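Local coordinates for protein NADP-dependent alcohol dehydrogenase (Entamoeba histolytica, PDB 2OUI) that catalyses the NADP-dependent interconversion of alcohols and aldehydes or ketones, probably by way of a bound zinc ion, at residues H59-Q64 / V81-I86; V29-L34 / E122-N127; K141-V146 / K346-I351; A33-T38 / A145-D150. The protein carries 1 engineered substitution. All blocks are in the same frame, centred on the assembly; numbering follows the deposited sequence. Where two conformers were deposited one is given.

Contact 1: residues H59-Q64 / V81-I86; sequences HEAVGQ and VIVPAI. With ZN (zinc ion), chain E.
Val-81, His-59 and Ala-85 bury the most surface of any residues here, and they mark the two ends of an antiparallel strand pair. At one end Val-81 faces Gly-63 in a hydrogen-bonded pair: Gly-63 N to Val-81 O and Val-81 N to Gly-63 O are both 2.8 Å. With CG1 of Val-81 anti to the carbonyl carbon (chi1 -70°), its CG2 falls between N and the carbonyl carbon and lies against Gly-63 O at 3.5 Å, meeting the bare glycine backbone. Val-83 N also bonds to Ala-61 O, though the pairing is loosening here.

At the other end the strands part, and a water bridges them, donating to Val-83 O at 2.7 Å and joining His-59 O and Ala-61 N by weaker bonds. Small Ala-85 points its methyl at His-59: Ala-85 CB lies 3.2 Å from His-59 O and 3.8 Å from CD2 of its ring. The imidazole of His-59 binds zinc through NE2 at 2.1 Å, while ND1 is hydrogen-bonded to Ser-113 OG. With both nitrogens engaged and a methyl against one carbon, the ring's rotation is fixed, so the hairpin presents a preset ligand to the metal.

Contact 2: residues V29-L34 / E122-N127; sequences VRPLAL and EVFHVN
The ring of Phe-124 lies under Val-29, which covers one face with both backbone and side chain. Val-29 O stands 3.6 Å above the ring plane, displaced toward the rim, and Val-29 CB makes a CH-pi contact 4.0 Å from the centroid, 26° off the normal. Val-29 CG1 reaches the far end of the ring, 3.5 Å from Phe-124 CZ. Pro-31 adds its CD at 4.2 Å from Phe-124 CE2. The ring is folded back over its partner strand because Phe-124 CG sits between its own N and carbonyl carbon (chi1 57°).

The backbones behind the ring form one antiparallel hydrogen-bonded pair: Val-29 N bonds to Phe-124 O at 2.9 Å, and Phe-124 N returns to Val-29 O at 2.8 Å. Valine suits this place, its two branches serving different neighbours: CG1 rests on the phenyl while Val-29 CG2 meets Val-126 CG2 at 3.8 Å. Proline, which lacks an N-H, ends the pairing on this side, and its CD packs on Glu-122 O.

Strand 124-126 thus borders strand 27-34, whose other edge pairs with strand 61-68. Phe-124 reaches on to Ala-61 and to Val-83 of strand 80-83, filling the interior of the GroES-like domain, whereas Arg-30 leads away to Gln-64, Asp-355 and the ring of Tyr-353.

Contact 3: residues K141-V146 / K346-I351; sequences KPEDAV and KPVVRI
The polar part of this contact, between Glu-143 and Arg-350, is loose. Glu-143 OE2 approaches the guanidinium at its edge, near its plane, and forms a long salt bridge of 3.8 Å to Arg-350 NE; the nearest arginine atom to Glu-143 OE2 is the carbon CD of Arg-350, at 3.5 Å. The carboxylate and guanidinium planes stand 71° apart, so the two groups do not form a paired, two-pronged bridge. A bend at chi2 (93°) turns the glutamate's acid toward the strand. The arginine's stronger partners lie elsewhere: NH2 bridges to Glu-356 and NH1 bonds to Leu-32 O.

Packing adds to this. Pro-142, suited to the first turn of a helix because no N-H is needed there, sets its CG obliquely against the guanidinium of Arg-350, with Pro-142 CG 3.9 Å from Arg-350 NE. Val-348 is modelled in two conformers, and in one of them its methyls touch Val-146 CG1 and the aliphatic CG of Glu-143, contacts that are therefore less certain.

Here a one-turn helix packs across strand 346-350, which lies near the C-terminus and pairs with strands 27-34 and 320-325. Such a return of the chain's end to the catalytic domain, after the Rossmann-type domain, is characteristic of medium-chain alcohol dehydrogenases.

Contact 4: residues A33-T38 / A145-D150; sequences ALAPCT and AVMLSD. With ZN (zinc ion), chain E; NO3 (nitrate ion), chain F.
Cys-37 and Asp-150 point at each other and meet on the zinc ion between them. Cys-37 SG, at 2.2 Å from the metal, and Asp-150 OD2, at 1.9 Å, occupy two neighbouring corners of its coordination shell. Both chains take the same extended first torsion, SG and CG each lying opposite the backbone N (chi1 -170° and -171°), which carries the ligand atoms out from their backbones into the gap. Cys-37 SG and Asp-150 OD2 end 3.4 Å apart, close because they share one cation. Of the two carboxylate oxygens only OD2 coordinates, since Asp-150 OD1 stays 3.6 Å from the zinc. His-59 also binds the zinc.

Away from the metal the two segments are joined by small apolar contacts. Ala-33 and Ala-35 direct their methyls toward the other segment, and their small size lets the chain lie close to Val-146. Val-146 CG2 rests 3.8 Å from Ala-33 O, chiefly on the backbone, with Ala-35 CB a little farther off. Met-147 starts away from the partner, but bends at chi2 and chi3 bring Met-147 CE back to Ala-35 CB at 4.0 Å, a use of methionine's flexibility.

Beyond the metal, Thr-38 OG1 donates to nitrate O1 at 2.7 Å; this ion, probably from the crystallisation liquor, also bonds to Val-178 N. At the zinc, a soft sulfur and a hard oxygen grip the metal together with the histidine nitrogen. This mixed cysteine, histidine and aspartate set is consistent with the catalytic zinc site of this alcohol dehydrogenase family.

Along the chain, contacts 2 and 4 both start from strand 27-34 and its continuation, sharing Ala-33 and Leu-34; contact 1 falls within the span each encloses, and contact 3 opens afterwards, sharing Ala-145 and Val-146 with contact 4. Centres lie 7 to 13 Å apart, contacts 2 and 3 being the most distant pair. All four reach one mixed sheet, in which strand 27-34 is flanked by strands 61-68, 124-126 and 346-350. Contacts 1 and 4 converge on the zinc, joined also by Ser-149 OG to Val-83 O. Lys-346 of contact 3 forms a salt bridge with Glu-60 and a hydrogen bond to Pro-36 O, tying the C-terminal strand to both metal-bearing segments, so the site is built upon the sheet's framework.

Contact 1: residues H59-Q64 / V81-I86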
loop_
_atom_site.group_PDB
_atom_site.type_symbol
_atom_site.label_atom_id
_atom_site.label_comp_id
_atom_site.label_asym_id
_atom_site.label_seq_id
_atom_site.Cartn_x
_atom_site.Cartn_y
_atom_site.Cartn_z
ATOM N N HIS A 59 -25.613 13.379 -14.195
ATOM C CA HIS A 59 -24.292 12.827 -14.437
ATOM C C HIS A 59 -24.294 11.293 -14.474
ATOM O O HIS A 59 -23.268 10.651 -14.216
ATOM C CB HIS A 59 -23.267 13.352 -13.414
ATOM C CG HIS A 59 -23.718 13.267 -11.981
ATOM N ND1 HIS A 59 -24.211 14.355 -11.291
ATOM C CD2 HIS A 59 -23.732 12.231 -11.104
ATOM C CE1 HIS A 59 -24.531 13.987 -10.059
ATOM N NE2 HIS A 59 -24.250 12.704 -9.921
ATOM N N GLU A 60 -25.440 10.708 -14.825
ATOM C CA GLU A 60 -25.568 9.268 -14.926
ATOM C C GLU A 60 -26.293 8.966 -16.237
ATOM O O GLU A 60 -27.468 9.277 -16.368
ATOM C CB GLU A 60 -26.400 8.752 -13.754
ATOM C CG GLU A 60 -25.665 8.871 -12.420
ATOM C CD GLU A 60 -26.585 8.716 -11.227
ATOM O OE1 GLU A 60 -26.693 7.574 -10.719
ATOM O OE2 GLU A 60 -27.231 9.723 -10.833
ATOM N N ALA A 61 -25.566 8.378 -17.187
ATOM C CA ALA A 61 -26.113 8.120 -18.540
ATOM C C ALA A 61 -25.495 6.884 -19.160
ATOM O O ALA A 61 -24.317 6.601 -18.957
ATOM C CB ALA A 61 -25.832 9.301 -19.463
ATOM N N VAL A 62 -26.310 6.181 -19.942
ATOM C CA VAL A 62 -25.855 5.266 -21.003
ATOM C C VAL A 62 -26.293 6.012 -22.262
ATOM O O VAL A 62 -27.390 6.566 -22.296
ATOM C CB VAL A 62 -26.561 3.904 -20.913
ATOM C CG1 VAL A 62 -26.406 3.088 -22.207
ATOM C CG2 VAL A 62 -26.024 3.128 -19.697
ATOM N N GLY A 63 -25.423 6.091 -23.259
ATOM C CA GLY A 63 -25.734 6.952 -24.386
ATOM C C GLY A 63 -25.257 6.377 -25.689
ATOM O O GLY A 63 -24.719 5.273 -25.736
ATOM N N GLN A 64 -25.502 7.125 -26.751
ATOM C CA GLN A 64 -25.110 6.708 -28.088
ATOM C C GLN A 64 -24.293 7.829 -28.728
ATOM O O GLN A 64 -24.704 9.002 -28.715
ATOM C CB GLN A 64 -26.381 6.396 -28.906
ATOM C CG GLN A 64 -26.075 5.810 -30.272
ATOM C CD GLN A 64 -27.324 5.315 -30.981
ATOM O OE1 GLN A 64 -28.395 5.932 -30.878
ATOM N NE2 GLN A 64 -27.184 4.225 -31.744
ATOM N N VAL A 81 -22.650 3.457 -25.298
ATOM C CA VAL A 81 -21.581 3.611 -24.304
ATOM C C VAL A 81 -22.144 3.814 -22.906
ATOM O O VAL A 81 -23.262 4.336 -22.741
ATOM C CB VAL A 81 -20.656 4.830 -24.609
ATOM C CG1 VAL A 81 -19.789 4.577 -25.846
ATOM C CG2 VAL A 81 -21.487 6.128 -24.823
ATOM N N ILE A 82 -21.344 3.426 -21.927
ATOM C CA ILE A 82 -21.592 3.706 -20.531
ATOM C C ILE A 82 -20.800 4.984 -20.233
ATOM O O ILE A 82 -19.574 5.042 -20.428
ATOM C CB ILE A 82 -21.069 2.550 -19.635
ATOM C CG1 ILE A 82 -21.818 1.248 -19.931
ATOM C CG2 ILE A 82 -21.282 2.863 -18.187
ATOM C CD1 ILE A 82 -21.095 -0.007 -19.385
ATOM N N VAL A 83 -21.492 6.005 -19.760
ATOM C CA VAL A 83 -20.828 7.269 -19.473
ATOM C C VAL A 83 -20.543 7.367 -17.965
ATOM O O VAL A 83 -21.489 7.361 -17.161
ATOM C CB VAL A 83 -21.701 8.471 -19.898
ATOM C CG1 VAL A 83 -20.904 9.784 -19.762
ATOM C CG2 VAL A 83 -22.211 8.298 -21.360
ATOM N N PRO A 84 -19.254 7.457 -17.571
ATOM C CA PRO A 84 -18.981 7.576 -16.125
ATOM C C PRO A 84 -19.336 8.985 -15.648
ATOM O O PRO A 84 -19.225 9.926 -16.426
ATOM C CB PRO A 84 -17.469 7.324 -16.018
ATOM C CG PRO A 84 -16.910 7.766 -17.392
ATOM C CD PRO A 84 -18.030 7.466 -18.395
ATOM N N ALA A 85 -19.783 9.141 -14.392
ATOM C CA ALA A 85 -20.081 10.484 -13.872
ATOM C C ALA A 85 -18.810 11.338 -13.885
ATOM O O ALA A 85 -18.876 12.553 -14.069
ATOM C CB ALA A 85 -20.643 10.420 -12.434
ATOM N N ILE A 86 -17.664 10.674 -13.662
ATOM C CA ILE A 86 -16.349 11.332 -13.580
ATOM C C ILE A 86 -15.609 11.057 -14.872
ATOM O O ILE A 86 -15.440 9.894 -15.282
ATOM C CB ILE A 86 -15.520 10.885 -12.326
ATOM C CG1 ILE A 86 -15.945 11.685 -11.060
ATOM C CG2 ILE A 86 -14.018 11.127 -12.524
ATOM C CD1 ILE A 86 -17.448 11.696 -10.742
HETATM ZN ZN ZN E . -24.315 11.460 -8.269
HETATM O O HOH W 1 -22.818 9.659 -16.811
#

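Contact 2: residues V29-L34 / E122-N127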
loop_
_atom_site.group_PDB
_atom_site.type_symbol
_atom_site.label_atom_id
_atom_site.label_comp_id
_atom_site.label_asym_id
_atom_site.label_seq_id
_atom_site.Cartn_x
_atom_site.Cartn_y
_atom_site.Cartn_z
ATOM N N VAL A 29 -22.728 12.897 -27.448
ATOM C CA VAL A 29 -23.482 11.702 -27.074
ATOM C C VAL A 29 -24.955 12.066 -26.843
ATOM O O VAL A 29 -25.252 13.105 -26.237
ATOM C CB VAL A 29 -22.863 11.067 -25.762
ATOM C CG1 VAL A 29 -23.636 9.814 -25.308
ATOM C CG2 VAL A 29 -21.403 10.725 -25.960
ATOM N N ARG A 30 -25.877 11.230 -27.334
ATOM C CA ARG A 30 -27.304 11.389 -27.008
ATOM C C ARG A 30 -27.695 10.349 -25.958
ATOM O O ARG A 30 -27.199 9.210 -26.000
ATOM C CB ARG A 30 -28.169 11.267 -28.278
ATOM C CG ARG A 30 -28.219 9.883 -28.895
ATOM C CD ARG A 30 -29.080 9.931 -30.203
ATOM N NE ARG A 30 -29.220 8.632 -30.857
ATOM C CZ ARG A 30 -29.849 8.438 -32.014
ATOM N NH1 ARG A 30 -30.381 9.465 -32.663
ATOM N NH2 ARG A 30 -29.949 7.210 -32.529
ATOM N N PRO A 31 -28.533 10.736 -24.961
ATOM C CA PRO A 31 -28.860 9.766 -23.894
ATOM C C PRO A 31 -29.843 8.672 -24.307
ATOM O O PRO A 31 -30.828 8.964 -25.010
ATOM C CB PRO A 31 -29.534 10.643 -22.827
ATOM C CG PRO A 31 -30.204 11.752 -23.614
ATOM C CD PRO A 31 -29.182 12.048 -24.732
ATOM N N LEU A 32 -29.581 7.443 -23.846
ATOM C CA LEU A 32 -30.474 6.286 -24.013
ATOM C C LEU A 32 -31.100 5.874 -22.687
ATOM O O LEU A 32 -32.195 5.368 -22.661
ATOM C CB LEU A 32 -29.708 5.084 -24.555
ATOM C CG LEU A 32 -29.097 5.172 -25.956
ATOM C CD1 LEU A 32 -28.339 3.887 -26.208
ATOM C CD2 LEU A 32 -30.187 5.390 -26.995
ATOM N N ALA A 33 -30.379 6.071 -21.586
ATOM C CA ALA A 33 -30.966 5.853 -20.267
ATOM C C ALA A 33 -30.297 6.833 -19.312
ATOM O O ALA A 33 -29.097 7.100 -19.428
ATOM C CB ALA A 33 -30.792 4.395 -19.804
ATOM N N LEU A 34 -31.098 7.418 -18.421
ATOM C CA LEU A 34 -30.611 8.461 -17.507
ATOM C C LEU A 34 -31.110 8.181 -16.113
ATOM O O LEU A 34 -32.179 7.598 -15.962
ATOM C CB LEU A 34 -31.185 9.833 -17.934
ATOM C CG LEU A 34 -30.674 10.384 -19.279
ATOM C CD1 LEU A 34 -31.461 11.638 -19.669
ATOM C CD2 LEU A 34 -29.155 10.676 -19.250
ATOM N N GLU A 122 -30.535 16.761 -24.852
ATOM C CA GLU A 122 -30.637 15.967 -26.072
ATOM C C GLU A 122 -29.304 15.457 -26.603
ATOM O O GLU A 122 -29.260 14.403 -27.261
ATOM C CB GLU A 122 -31.330 16.797 -27.151
ATOM C CG GLU A 122 -32.754 17.213 -26.778
ATOM C CD GLU A 122 -33.402 17.963 -27.905
ATOM O OE1 GLU A 122 -33.400 19.210 -27.873
ATOM O OE2 GLU A 122 -33.874 17.286 -28.834
ATOM N N VAL A 123 -28.239 16.226 -26.379
ATOM C CA VAL A 123 -26.877 15.843 -26.733
ATOM C C VAL A 123 -26.012 16.403 -25.617
ATOM O O VAL A 123 -26.272 17.500 -25.127
ATOM C CB VAL A 123 -26.432 16.497 -28.088
ATOM C CG1 VAL A 123 -24.962 16.207 -28.394
ATOM C CG2 VAL A 123 -27.303 16.038 -29.251
ATOM N N PHE A 124 -25.000 15.654 -25.205
ATOM C CA PHE A 124 -24.014 16.200 -24.275
ATOM C C PHE A 124 -22.591 15.899 -24.730
ATOM O O PHE A 124 -22.383 15.127 -25.679
ATOM C CB PHE A 124 -24.282 15.738 -22.833
ATOM C CG PHE A 124 -24.305 14.250 -22.664
ATOM C CD1 PHE A 124 -23.122 13.539 -22.451
ATOM C CD2 PHE A 124 -25.512 13.554 -22.706
ATOM C CE1 PHE A 124 -23.141 12.150 -22.294
ATOM C CE2 PHE A 124 -25.543 12.170 -22.546
ATOM C CZ PHE A 124 -24.360 11.473 -22.329
ATOM N N HIS A 125 -21.622 16.518 -24.051
ATOM C CA HIS A 125 -20.259 16.538 -24.502
ATOM C C HIS A 125 -19.403 15.715 -23.537
ATOM O O HIS A 125 -19.498 15.872 -22.306
ATOM C CB HIS A 125 -19.764 17.985 -24.558
ATOM C CG HIS A 125 -18.311 18.129 -24.912
ATOM N ND1 HIS A 125 -17.297 17.942 -23.991
ATOM C CD2 HIS A 125 -17.709 18.485 -26.069
ATOM C CE1 HIS A 125 -16.131 18.146 -24.577
ATOM N NE2 HIS A 125 -16.354 18.480 -25.840
ATOM N N VAL A 126 -18.532 14.883 -24.099
ATOM C CA VAL A 126 -17.588 14.107 -23.303
ATOM C C VAL A 126 -16.152 14.463 -23.711
ATOM O O VAL A 126 -15.776 14.313 -24.883
ATOM C CB VAL A 126 -17.800 12.582 -23.485
ATOM C CG1 VAL A 126 -16.811 11.783 -22.603
ATOM C CG2 VAL A 126 -19.248 12.210 -23.189
ATOM N N ASN A 127 -15.345 14.939 -22.756
ATOM C CA ASN A 127 -13.918 15.225 -23.032
ATOM C C ASN A 127 -13.099 13.937 -23.053
ATOM O O ASN A 127 -13.433 13.001 -22.342
ATOM C CB ASN A 127 -13.340 16.133 -21.936
ATOM C CG ASN A 127 -13.511 15.535 -20.561
ATOM O OD1 ASN A 127 -14.637 15.359 -20.074
ATOM N ND2 ASN A 127 -12.394 15.195 -19.927
#

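Contact 3: residues K141-V146 / K346-I351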
loop_
_atom_site.group_PDB
_atom_site.type_symbol
_atom_site.label_atom_id
_atom_site.label_comp_id
_atom_site.label_asym_id
_atom_site.label_seq_id
_atom_site.Cartn_x
_atom_site.Cartn_y
_atom_site.Cartn_z
ATOM N N LYS A 141 -28.437 -4.586 -19.795
ATOM C CA LYS A 141 -29.534 -3.684 -20.156
ATOM C C LYS A 141 -29.123 -2.242 -19.889
ATOM O O LYS A 141 -28.478 -1.950 -18.865
ATOM C CB LYS A 141 -30.795 -4.029 -19.361
ATOM C CG LYS A 141 -31.363 -5.387 -19.739
ATOM C CD LYS A 141 -31.966 -6.091 -18.549
ATOM C CE LYS A 141 -33.462 -5.938 -18.498
ATOM N NZ LYS A 141 -33.998 -6.932 -17.536
ATOM N N PRO A 142 -29.481 -1.327 -20.794
ATOM C CA PRO A 142 -29.121 0.070 -20.519
ATOM C C PRO A 142 -29.476 0.531 -19.099
ATOM O O PRO A 142 -28.680 1.224 -18.461
ATOM C CB PRO A 142 -29.909 0.853 -21.578
ATOM C CG PRO A 142 -30.116 -0.141 -22.704
ATOM C CD PRO A 142 -30.190 -1.505 -22.082
ATOM N N GLU A 143 -30.645 0.136 -18.602
ATOM C CA GLU A 143 -31.112 0.589 -17.293
ATOM C C GLU A 143 -30.237 0.031 -16.176
ATOM O O GLU A 143 -29.931 0.733 -15.201
ATOM C CB GLU A 143 -32.577 0.200 -17.079
ATOM C CG GLU A 143 -33.523 0.843 -18.076
ATOM C CD GLU A 143 -33.823 -0.013 -19.328
ATOM O OE1 GLU A 143 -32.974 -0.844 -19.747
ATOM O OE2 GLU A 143 -34.924 0.177 -19.910
ATOM N N ASP A 144 -29.790 -1.213 -16.320
ATOM C CA ASP A 144 -28.846 -1.771 -15.340
ATOM C C ASP A 144 -27.468 -1.122 -15.456
ATOM O O ASP A 144 -26.774 -0.906 -14.452
ATOM C CB ASP A 144 -28.718 -3.290 -15.507
ATOM C CG ASP A 144 -29.981 -4.039 -15.115
ATOM O OD1 ASP A 144 -30.939 -3.411 -14.597
ATOM O OD2 ASP A 144 -30.006 -5.275 -15.333
ATOM N N ALA A 145 -27.054 -0.817 -16.687
ATOM C CA ALA A 145 -25.729 -0.231 -16.900
ATOM C C ALA A 145 -25.614 1.203 -16.381
ATOM O O ALA A 145 -24.512 1.632 -16.012
ATOM C CB ALA A 145 -25.354 -0.288 -18.374
ATOM N N VAL A 146 -26.723 1.955 -16.374
ATOM C CA VAL A 146 -26.664 3.359 -15.925
ATOM C C VAL A 146 -26.332 3.464 -14.427
ATOM O O VAL A 146 -25.855 4.512 -13.940
ATOM C CB VAL A 146 -27.928 4.173 -16.302
ATOM C CG1 VAL A 146 -29.125 3.775 -15.447
ATOM C CG2 VAL A 146 -27.629 5.662 -16.203
ATOM N N LYS A 346 -33.844 4.170 -6.685
ATOM C CA LYS A 346 -33.292 4.896 -7.829
ATOM C C LYS A 346 -34.269 4.851 -9.014
ATOM O O LYS A 346 -34.729 3.782 -9.380
ATOM C CB LYS A 346 -31.949 4.248 -8.187
ATOM C CG LYS A 346 -31.051 5.049 -9.057
ATOM C CD LYS A 346 -30.366 6.171 -8.315
ATOM C CE LYS A 346 -29.415 6.830 -9.292
ATOM N NZ LYS A 346 -28.672 7.972 -8.693
ATOM N N PRO A 347 -34.642 6.019 -9.570
ATOM C CA PRO A 347 -35.411 6.034 -10.812
ATOM C C PRO A 347 -34.499 5.979 -12.033
ATOM O O PRO A 347 -33.319 6.363 -11.973
ATOM C CB PRO A 347 -36.124 7.390 -10.780
ATOM C CG PRO A 347 -35.647 8.099 -9.509
ATOM C CD PRO A 347 -34.393 7.387 -9.076
ATOM N N VAL A 348 -35.037 5.468 -13.128
ATOM C CA VAL A 348 -34.342 5.508 -14.407
ATOM C C VAL A 348 -35.296 5.971 -15.488
ATOM O O VAL A 348 -36.498 5.703 -15.444
ATOM C CB VAL A 348 -33.707 4.160 -14.842
ATOM C CG1 VAL A 348 -32.496 3.855 -14.019
ATOM C CG2 VAL A 348 -34.711 3.017 -14.794
ATOM N N VAL A 349 -34.749 6.698 -16.451
ATOM C CA VAL A 349 -35.528 7.195 -17.564
ATOM C C VAL A 349 -34.934 6.598 -18.829
ATOM O O VAL A 349 -33.746 6.692 -19.042
ATOM C CB VAL A 349 -35.424 8.730 -17.654
ATOM C CG1 VAL A 349 -36.194 9.262 -18.868
ATOM C CG2 VAL A 349 -35.955 9.379 -16.367
ATOM N N ARG A 350 -35.780 6.015 -19.673
ATOM C CA ARG A 350 -35.349 5.452 -20.940
ATOM C C ARG A 350 -35.776 6.402 -22.058
ATOM O O ARG A 350 -36.895 6.923 -22.047
ATOM C CB ARG A 350 -35.947 4.049 -21.121
ATOM C CG ARG A 350 -35.364 3.206 -22.267
ATOM C CD ARG A 350 -33.888 2.718 -22.053
ATOM N NE ARG A 350 -33.530 1.715 -23.067
ATOM C CZ ARG A 350 -33.241 1.983 -24.343
ATOM N NH1 ARG A 350 -33.224 3.235 -24.809
ATOM N NH2 ARG A 350 -32.966 0.985 -25.174
ATOM N N ILE A 351 -34.863 6.650 -22.997
ATOM C CA ILE A 351 -35.119 7.527 -24.141
ATOM C C ILE A 351 -34.866 6.739 -25.431
ATOM O O ILE A 351 -33.836 6.082 -25.573
ATOM C CB ILE A 351 -34.206 8.789 -24.143
ATOM C CG1 ILE A 351 -34.343 9.611 -22.850
ATOM C CG2 ILE A 351 -34.533 9.689 -25.337
ATOM C CD1 ILE A 351 -33.377 9.208 -21.768
#

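Contact 4: residues A33-T38 / A145-D150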
loop_
_atom_site.group_PDB
_atom_site.type_symbol
_atom_site.label_atom_id
_atom_site.label_comp_id
_atom_site.label_asym_id
_atom_site.label_seq_id
_atom_site.Cartn_x
_atom_site.Cartn_y
_atom_site.Cartn_z
ATOM N N ALA A 33 -30.379 6.071 -21.586
ATOM C CA ALA A 33 -30.966 5.853 -20.267
ATOM C C ALA A 33 -30.297 6.833 -19.312
ATOM O O ALA A 33 -29.097 7.100 -19.428
ATOM C CB ALA A 33 -30.792 4.395 -19.804
ATOM N N LEU A 34 -31.098 7.418 -18.421
ATOM C CA LEU A 34 -30.611 8.461 -17.507
ATOM C C LEU A 34 -31.110 8.181 -16.113
ATOM O O LEU A 34 -32.179 7.598 -15.962
ATOM C CB LEU A 34 -31.185 9.833 -17.934
ATOM C CG LEU A 34 -30.674 10.384 -19.279
ATOM C CD1 LEU A 34 -31.461 11.638 -19.669
ATOM C CD2 LEU A 34 -29.155 10.676 -19.250
ATOM N N ALA A 35 -30.369 8.626 -15.101
ATOM C CA ALA A 35 -30.863 8.547 -13.712
ATOM C C ALA A 35 -30.514 9.840 -12.966
ATOM O O ALA A 35 -29.477 10.442 -13.249
ATOM C CB ALA A 35 -30.254 7.348 -12.996
ATOM N N PRO A 36 -31.375 10.271 -12.029
ATOM C CA PRO A 36 -31.088 11.425 -11.166
ATOM C C PRO A 36 -30.352 11.021 -9.891
ATOM O O PRO A 36 -30.392 9.844 -9.492
ATOM C CB PRO A 36 -32.471 11.916 -10.793
ATOM C CG PRO A 36 -33.247 10.619 -10.639
ATOM C CD PRO A 36 -32.693 9.684 -11.719
ATOM N N CYS A 37 -29.683 11.989 -9.262
ATOM C CA CYS A 37 -28.833 11.719 -8.103
ATOM C C CYS A 37 -29.170 12.683 -6.996
ATOM O O CYS A 37 -29.445 13.836 -7.248
ATOM C CB CYS A 37 -27.353 11.914 -8.475
ATOM S SG CYS A 37 -26.247 11.316 -7.152
ATOM N N THR A 38 -29.131 12.190 -5.763
ATOM C CA THR A 38 -29.228 13.016 -4.563
ATOM C C THR A 38 -28.248 14.188 -4.616
ATOM O O THR A 38 -28.560 15.279 -4.155
ATOM C CB THR A 38 -28.927 12.141 -3.318
ATOM O OG1 THR A 38 -29.807 11.002 -3.335
ATOM C CG2 THR A 38 -29.183 12.908 -2.038
ATOM N N ALA A 145 -27.054 -0.817 -16.687
ATOM C CA ALA A 145 -25.729 -0.231 -16.900
ATOM C C ALA A 145 -25.614 1.203 -16.381
ATOM O O ALA A 145 -24.512 1.632 -16.012
ATOM C CB ALA A 145 -25.354 -0.288 -18.374
ATOM N N VAL A 146 -26.723 1.955 -16.374
ATOM C CA VAL A 146 -26.664 3.359 -15.925
ATOM C C VAL A 146 -26.332 3.464 -14.427
ATOM O O VAL A 146 -25.855 4.512 -13.940
ATOM C CB VAL A 146 -27.928 4.173 -16.302
ATOM C CG1 VAL A 146 -29.125 3.775 -15.447
ATOM C CG2 VAL A 146 -27.629 5.662 -16.203
ATOM N N MET A 147 -26.559 2.365 -13.704
ATOM C CA MET A 147 -26.168 2.296 -12.284
ATOM C C MET A 147 -24.663 2.240 -12.094
ATOM O O MET A 147 -24.169 2.548 -11.006
ATOM C CB MET A 147 -26.803 1.074 -11.609
ATOM C CG MET A 147 -28.336 1.047 -11.637
ATOM S SD MET A 147 -29.115 2.412 -10.753
ATOM C CE MET A 147 -29.580 3.511 -12.070
ATOM N N LEU A 148 -23.937 1.835 -13.134
ATOM C CA LEU A 148 -22.455 1.845 -13.118
ATOM C C LEU A 148 -21.826 3.245 -13.050
ATOM O O LEU A 148 -20.771 3.412 -12.476
ATOM C CB LEU A 148 -21.895 1.084 -14.338
ATOM C CG LEU A 148 -22.190 -0.417 -14.428
ATOM C CD1 LEU A 148 -21.870 -0.963 -15.810
ATOM C CD2 LEU A 148 -21.431 -1.194 -13.319
ATOM N N SER A 149 -22.488 4.249 -13.628
ATOM C CA SER A 149 -21.907 5.573 -13.863
ATOM C C SER A 149 -21.478 6.251 -12.574
ATOM O O SER A 149 -20.458 6.931 -12.547
ATOM C CB SER A 149 -22.964 6.477 -14.524
ATOM O OG SER A 149 -23.367 5.920 -15.766
ATOM N N ASP A 150 -22.272 6.026 -11.528
ATOM C CA ASP A 150 -22.151 6.743 -10.261
ATOM C C ASP A 150 -22.465 5.788 -9.107
ATOM O O ASP A 150 -21.662 5.682 -8.188
ATOM C CB ASP A 150 -23.089 7.958 -10.290
ATOM C CG ASP A 150 -22.900 8.923 -9.114
ATOM O OD1 ASP A 150 -21.929 8.769 -8.323
ATOM O OD2 ASP A 150 -23.761 9.835 -8.988
HETATM ZN ZN ZN E . -24.315 11.460 -8.269
HETATM N N NO3 F . -27.656 8.225 -2.120
HETATM O O1 NO3 F . -28.281 8.811 -3.233
HETATM O O2 NO3 F . -27.309 6.893 -2.148
HETATM O O3 NO3 F . -27.381 8.973 -0.969
#